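PDB 4EPS: putative fimbrium tip subunit Fim1C from Bacteroides ovatus, which is probably a component of the tip of the fimbrium, a filamentous surface appendage that mediates cell adhesion and biofilm formation. Local coordinates for residues Val395-Tyr400 with Glu408-Gln413; Met337-Glu342 with Ser418-Pro423. All blocks are in the same frame, centred on the assembly; numbering follows the deposited sequence.

Contact 1: residues Val395-Tyr400 with Glu408-Gln413; sequences VLDLYY and ECFQYQ
Phe410 of helix 408-419 reaches across to helix 389-403 and lodges its ring between Leu396 and Tyr400, one turn apart on the facing helix. Its CB points at the partner, and with CG anti to the carbonyl carbon (chi1 -61°) the ring continues outward in that direction. CB, CG and the two CD atoms span the gap between the helices, and contact begins at the far half of the ring. CE1 meets Leu396 CD2 at 3.6 Å. CZ, at the tip, lies 3.8 Å from the same methyl and also approaches Leu396 CG, Leu396 O and Tyr400 CB. On the other flank CE2 comes to 3.8 Å from Tyr400 CD1. The rings of Tyr400 and Phe410 are steeply inclined, with planes at 80° and centroids 5.6 Å apart, in an oblique pairing. Cys409 SG sits 4.3 Å above the plane of the Phe410 ring, displaced toward its rim, and touches Leu396 CD2 at 3.8 Å, so that this methyl is held by both residues.

No hydrogen bond links the two segments. Asp397 OD1 passes near Phe410 CE1, but the carboxylate binds a glycerol, probably from the crystallisation liquor, through OD2 and more weakly through OD1. Leu396 also touches Ile354 of helix 354-359, while Cys409 rests on Tyr504 of strand 502-509. With an axis separation of 12.4 Å and directions 118° apart, the gap is bridged mainly by the two aromatic side chains and Leu396, an apolar contact between two consecutive helices joined by a short connection.

Contact 2: residues Met337-Glu342 with Ser418-Pro423; sequences MSLYTE and SSFPSP
The ring of Phe420 carries Leu339 CB over one face and meets Tyr340 CB obliquely, while the ring of Tyr340 receives Phe420 CE2 at its edge, near its plane. The first of these approaches is loose, Leu339 CB to Phe420 CE1 being 4.2 Å. The second is tighter and broader: Tyr340 CB stands 3.8 Å from Phe420 CD2 and equally close to CE2, with Tyr340 CA at 3.9 Å from Phe420 CE2. It is therefore the base of the tyrosine, and not its hydroxyl end, that bears on the phenylalanine.

CG of Tyr340 lies anti to its own backbone N (chi1 177°), which brings the phenol against helix 408-419, where it touches Tyr412, Asp415 and Cys416. Phe420, the first residue beyond that helix to depart from helical backbone angles, sends its ring toward the chain leaving strand 334-338 and also packs on Ile294 of strand 293-300.

Polar groups hold the backbone on both sides. Ser338 OG donates to Tyr340 O over 2.8 Å, in the carbonyl plane and on a lone pair, with a C=O...donor angle of 131°; the bond spans Leu339 and ties Ser338 to the backbone of Tyr340. The same hydroxyl oxygen is hydrogen-bonded to Phe506 N of strand 502-509. Beyond the helix, Phe420 O accepts a hydrogen bond from Trp429 NE1.

No hydrogen bond or ion pair crosses between the segments, so their direct association is apolar and modest, burying 159 Å² in total. The polar bonds to neighbouring parts of the fold instead help position the two backbones where the end of helix 408-419 packs against the chain following strand 334-338.

Helix 408-419 connects the two contacts: its first half supplies Phe410 and Cys409 to contact 1, and its last turn leads into Phe420 of contact 2. Their centres are 16 Å apart, and they touch directly where Tyr412 CD1 packs 3.3 Å from Tyr340 OH. Contact 1 joins the helix to its predecessor 389-403, whereas contact 2 joins its C-terminal end to the chain following strand 334-338, an interior strand of the six-stranded antiparallel sheet. Strand 502-509 serves both: the Tyr504 ring stacks on Tyr412 and its backbone O accepts from Thr341 OG1. Glycerol, probably from the crystallisation liquor, lies about 3 Å from the Asp397 side chain and about 4 Å from that of Phe420.

Contact 1: residues Val395-Tyr400 with Glu408-Gln413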
# COMPACT_ATOMS: atom_id res chain seq x y z
N VAL A 395 -36.35 2.90 -9.26
CA VAL A 395 -37.80 2.91 -9.04
C VAL A 395 -38.41 4.14 -9.74
O VAL A 395 -39.45 4.01 -10.38
CB VAL A 395 -38.20 2.85 -7.54
CG1 VAL A 395 -39.73 2.94 -7.38
CG2 VAL A 395 -37.67 1.57 -6.90
N LEU A 396 -37.72 5.29 -9.68
CA LEU A 396 -38.21 6.49 -10.36
C LEU A 396 -38.20 6.32 -11.89
O LEU A 396 -39.07 6.88 -12.57
CB LEU A 396 -37.41 7.71 -9.96
CG LEU A 396 -38.25 8.99 -9.77
CD1 LEU A 396 -39.05 8.94 -8.49
CD2 LEU A 396 -37.36 10.20 -9.67
N ASP A 397 -37.25 5.53 -12.43
CA ASP A 397 -37.17 5.23 -13.87
C ASP A 397 -38.37 4.37 -14.27
O ASP A 397 -38.99 4.65 -15.30
CB ASP A 397 -35.85 4.54 -14.23
CG ASP A 397 -34.65 5.46 -14.28
OD1 ASP A 397 -34.84 6.70 -14.21
OD2 ASP A 397 -33.51 4.95 -14.40
N LEU A 398 -38.73 3.39 -13.42
CA LEU A 398 -39.90 2.54 -13.63
C LEU A 398 -41.18 3.39 -13.62
O LEU A 398 -42.06 3.17 -14.46
CB LEU A 398 -39.99 1.41 -12.59
CG LEU A 398 -38.93 0.32 -12.67
CD1 LEU A 398 -39.05 -0.62 -11.49
CD2 LEU A 398 -39.06 -0.48 -13.95
N TYR A 399 -41.25 4.39 -12.71
CA TYR A 399 -42.37 5.33 -12.65
C TYR A 399 -42.43 6.15 -13.94
O TYR A 399 -43.51 6.33 -14.51
CB TYR A 399 -42.26 6.26 -11.43
CG TYR A 399 -43.41 7.22 -11.28
CD1 TYR A 399 -43.39 8.47 -11.91
CD2 TYR A 399 -44.50 6.92 -10.47
CE1 TYR A 399 -44.44 9.37 -11.77
CE2 TYR A 399 -45.55 7.82 -10.30
CZ TYR A 399 -45.52 9.04 -10.96
OH TYR A 399 -46.56 9.92 -10.81
N TYR A 400 -41.26 6.65 -14.40
CA TYR A 400 -41.20 7.41 -15.65
C TYR A 400 -41.68 6.57 -16.85
O TYR A 400 -42.44 7.07 -17.67
CB TYR A 400 -39.79 7.97 -15.91
CG TYR A 400 -39.74 8.77 -17.20
CD1 TYR A 400 -40.17 10.09 -17.24
CD2 TYR A 400 -39.34 8.18 -18.39
CE1 TYR A 400 -40.18 10.81 -18.43
CE2 TYR A 400 -39.36 8.88 -19.60
CZ TYR A 400 -39.76 10.21 -19.61
OH TYR A 400 -39.76 10.91 -20.78
N GLU A 408 -38.52 17.70 -12.70
CA GLU A 408 -37.35 18.59 -12.73
C GLU A 408 -36.07 17.87 -12.29
O GLU A 408 -35.01 18.16 -12.84
CB GLU A 408 -37.58 19.84 -11.87
CG GLU A 408 -38.69 20.74 -12.40
CD GLU A 408 -40.10 20.51 -11.86
OE1 GLU A 408 -40.52 19.34 -11.73
OE2 GLU A 408 -40.81 21.51 -11.62
N CYS A 409 -36.15 16.90 -11.34
CA CYS A 409 -34.95 16.17 -10.87
C CYS A 409 -34.23 15.44 -12.02
O CYS A 409 -33.00 15.35 -11.99
CB CYS A 409 -35.30 15.21 -9.74
SG CYS A 409 -36.44 13.89 -10.20
N PHE A 410 -34.97 14.96 -13.05
CA PHE A 410 -34.37 14.31 -14.22
C PHE A 410 -33.56 15.28 -15.07
O PHE A 410 -32.58 14.86 -15.69
CB PHE A 410 -35.45 13.67 -15.11
CG PHE A 410 -36.28 12.58 -14.47
CD1 PHE A 410 -35.68 11.56 -13.74
CD2 PHE A 410 -37.65 12.51 -14.70
CE1 PHE A 410 -36.45 10.54 -13.17
CE2 PHE A 410 -38.42 11.48 -14.15
CZ PHE A 410 -37.81 10.51 -13.39
N GLN A 411 -33.98 16.57 -15.11
CA GLN A 411 -33.28 17.60 -15.90
C GLN A 411 -31.96 17.96 -15.23
O GLN A 411 -30.96 18.10 -15.92
CB GLN A 411 -34.14 18.87 -16.11
CG GLN A 411 -33.51 19.91 -17.06
CD GLN A 411 -33.02 19.34 -18.38
OE1 GLN A 411 -33.80 18.98 -19.26
NE2 GLN A 411 -31.70 19.23 -18.53
N TYR A 412 -31.95 18.06 -13.88
CA TYR A 412 -30.73 18.35 -13.13
C TYR A 412 -29.77 17.17 -13.26
O TYR A 412 -28.56 17.41 -13.39
CB TYR A 412 -31.01 18.73 -11.66
CG TYR A 412 -31.73 20.06 -11.56
CD1 TYR A 412 -31.05 21.26 -11.79
CD2 TYR A 412 -33.11 20.12 -11.39
CE1 TYR A 412 -31.72 22.48 -11.79
CE2 TYR A 412 -33.79 21.34 -11.40
CZ TYR A 412 -33.09 22.52 -11.60
OH TYR A 412 -33.76 23.72 -11.62
N GLN A 413 -30.30 15.92 -13.24
CA GLN A 413 -29.48 14.70 -13.39
C GLN A 413 -28.80 14.73 -14.77
O GLN A 413 -27.60 14.46 -14.89
CB GLN A 413 -30.38 13.46 -13.22
CG GLN A 413 -29.64 12.12 -13.21
CD GLN A 413 -30.59 10.93 -13.16
OE1 GLN A 413 -31.63 10.89 -13.83
NE2 GLN A 413 -30.25 9.93 -12.35

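Contact 2: residues Met337-Glu342 with Ser418-Pro423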
# COMPACT_ATOMS: atom_id res chain seq x y z
N MSE A 337 -19.39 11.99 -4.57
CA MSE A 337 -20.32 13.12 -4.66
C MSE A 337 -19.87 14.04 -5.80
O MSE A 337 -18.69 14.39 -5.88
CB MSE A 337 -20.39 13.90 -3.35
CG MSE A 337 -21.47 14.99 -3.40
SE MSE A 337 -21.55 15.96 -1.72
CE MSE A 337 -19.81 16.77 -1.82
N SER A 338 -20.82 14.50 -6.59
CA SER A 338 -20.59 15.38 -7.73
C SER A 338 -20.00 16.72 -7.33
O SER A 338 -20.39 17.27 -6.31
CB SER A 338 -21.94 15.65 -8.42
OG SER A 338 -22.82 16.43 -7.60
N LEU A 339 -19.13 17.30 -8.20
CA LEU A 339 -18.74 18.72 -8.08
C LEU A 339 -19.96 19.58 -8.45
O LEU A 339 -20.05 20.75 -8.09
CB LEU A 339 -17.58 19.06 -9.04
CG LEU A 339 -16.27 18.29 -8.84
CD1 LEU A 339 -15.15 18.91 -9.69
CD2 LEU A 339 -15.86 18.26 -7.38
N TYR A 340 -20.83 19.00 -9.28
CA TYR A 340 -22.06 19.66 -9.73
C TYR A 340 -22.95 20.02 -8.56
O TYR A 340 -23.17 19.20 -7.66
CB TYR A 340 -22.84 18.72 -10.67
CG TYR A 340 -24.18 19.27 -11.15
CD1 TYR A 340 -25.34 19.12 -10.38
CD2 TYR A 340 -24.29 19.98 -12.34
CE1 TYR A 340 -26.56 19.66 -10.78
CE2 TYR A 340 -25.51 20.50 -12.78
CZ TYR A 340 -26.64 20.34 -11.99
OH TYR A 340 -27.85 20.84 -12.40
N THR A 341 -23.51 21.23 -8.59
CA THR A 341 -24.53 21.63 -7.60
C THR A 341 -25.37 22.77 -8.18
O THR A 341 -24.84 23.72 -8.75
CB THR A 341 -23.99 21.95 -6.20
OG1 THR A 341 -25.11 22.17 -5.32
CG2 THR A 341 -23.04 23.17 -6.16
N GLU A 342 -26.68 22.65 -8.04
CA GLU A 342 -27.65 23.67 -8.46
C GLU A 342 -28.81 23.61 -7.52
O GLU A 342 -28.97 22.61 -6.82
CB GLU A 342 -28.15 23.45 -9.91
CG GLU A 342 -27.13 23.61 -11.03
CD GLU A 342 -26.38 24.92 -11.18
OE1 GLU A 342 -26.94 25.98 -10.81
OE2 GLU A 342 -25.23 24.88 -11.67
N SER A 418 -24.13 15.72 -18.27
CA SER A 418 -23.61 16.45 -19.44
C SER A 418 -22.30 17.17 -19.11
O SER A 418 -21.35 17.07 -19.88
CB SER A 418 -24.64 17.46 -19.94
OG SER A 418 -25.74 16.79 -20.52
N SER A 419 -22.25 17.87 -17.97
CA SER A 419 -21.06 18.61 -17.55
C SER A 419 -19.97 17.74 -16.94
O SER A 419 -18.80 18.09 -17.04
CB SER A 419 -21.44 19.70 -16.55
OG SER A 419 -22.32 20.65 -17.11
N PHE A 420 -20.35 16.66 -16.23
CA PHE A 420 -19.41 15.78 -15.51
C PHE A 420 -19.76 14.32 -15.80
O PHE A 420 -20.34 13.64 -14.94
CB PHE A 420 -19.46 16.08 -14.00
CG PHE A 420 -19.24 17.53 -13.66
CD1 PHE A 420 -17.96 18.04 -13.51
CD2 PHE A 420 -20.33 18.38 -13.46
CE1 PHE A 420 -17.75 19.39 -13.18
CE2 PHE A 420 -20.12 19.74 -13.12
CZ PHE A 420 -18.83 20.23 -12.97
N PRO A 421 -19.46 13.84 -17.02
CA PRO A 421 -19.88 12.49 -17.39
C PRO A 421 -19.28 11.43 -16.50
O PRO A 421 -18.06 11.37 -16.27
CB PRO A 421 -19.41 12.34 -18.86
CG PRO A 421 -18.43 13.42 -19.08
CD PRO A 421 -18.79 14.53 -18.15
N SER A 422 -20.16 10.58 -15.99
CA SER A 422 -19.79 9.47 -15.13
C SER A 422 -19.10 8.35 -15.96
O SER A 422 -19.51 8.08 -17.10
CB SER A 422 -21.02 8.92 -14.40
OG SER A 422 -21.98 8.43 -15.33
N PRO A 423 -18.10 7.66 -15.38
CA PRO A 423 -17.45 6.55 -16.12
C PRO A 423 -18.44 5.41 -16.36
O PRO A 423 -19.33 5.19 -15.55
CB PRO A 423 -16.32 6.10 -15.17
CG PRO A 423 -16.11 7.24 -14.21
CD PRO A 423 -17.47 7.87 -14.06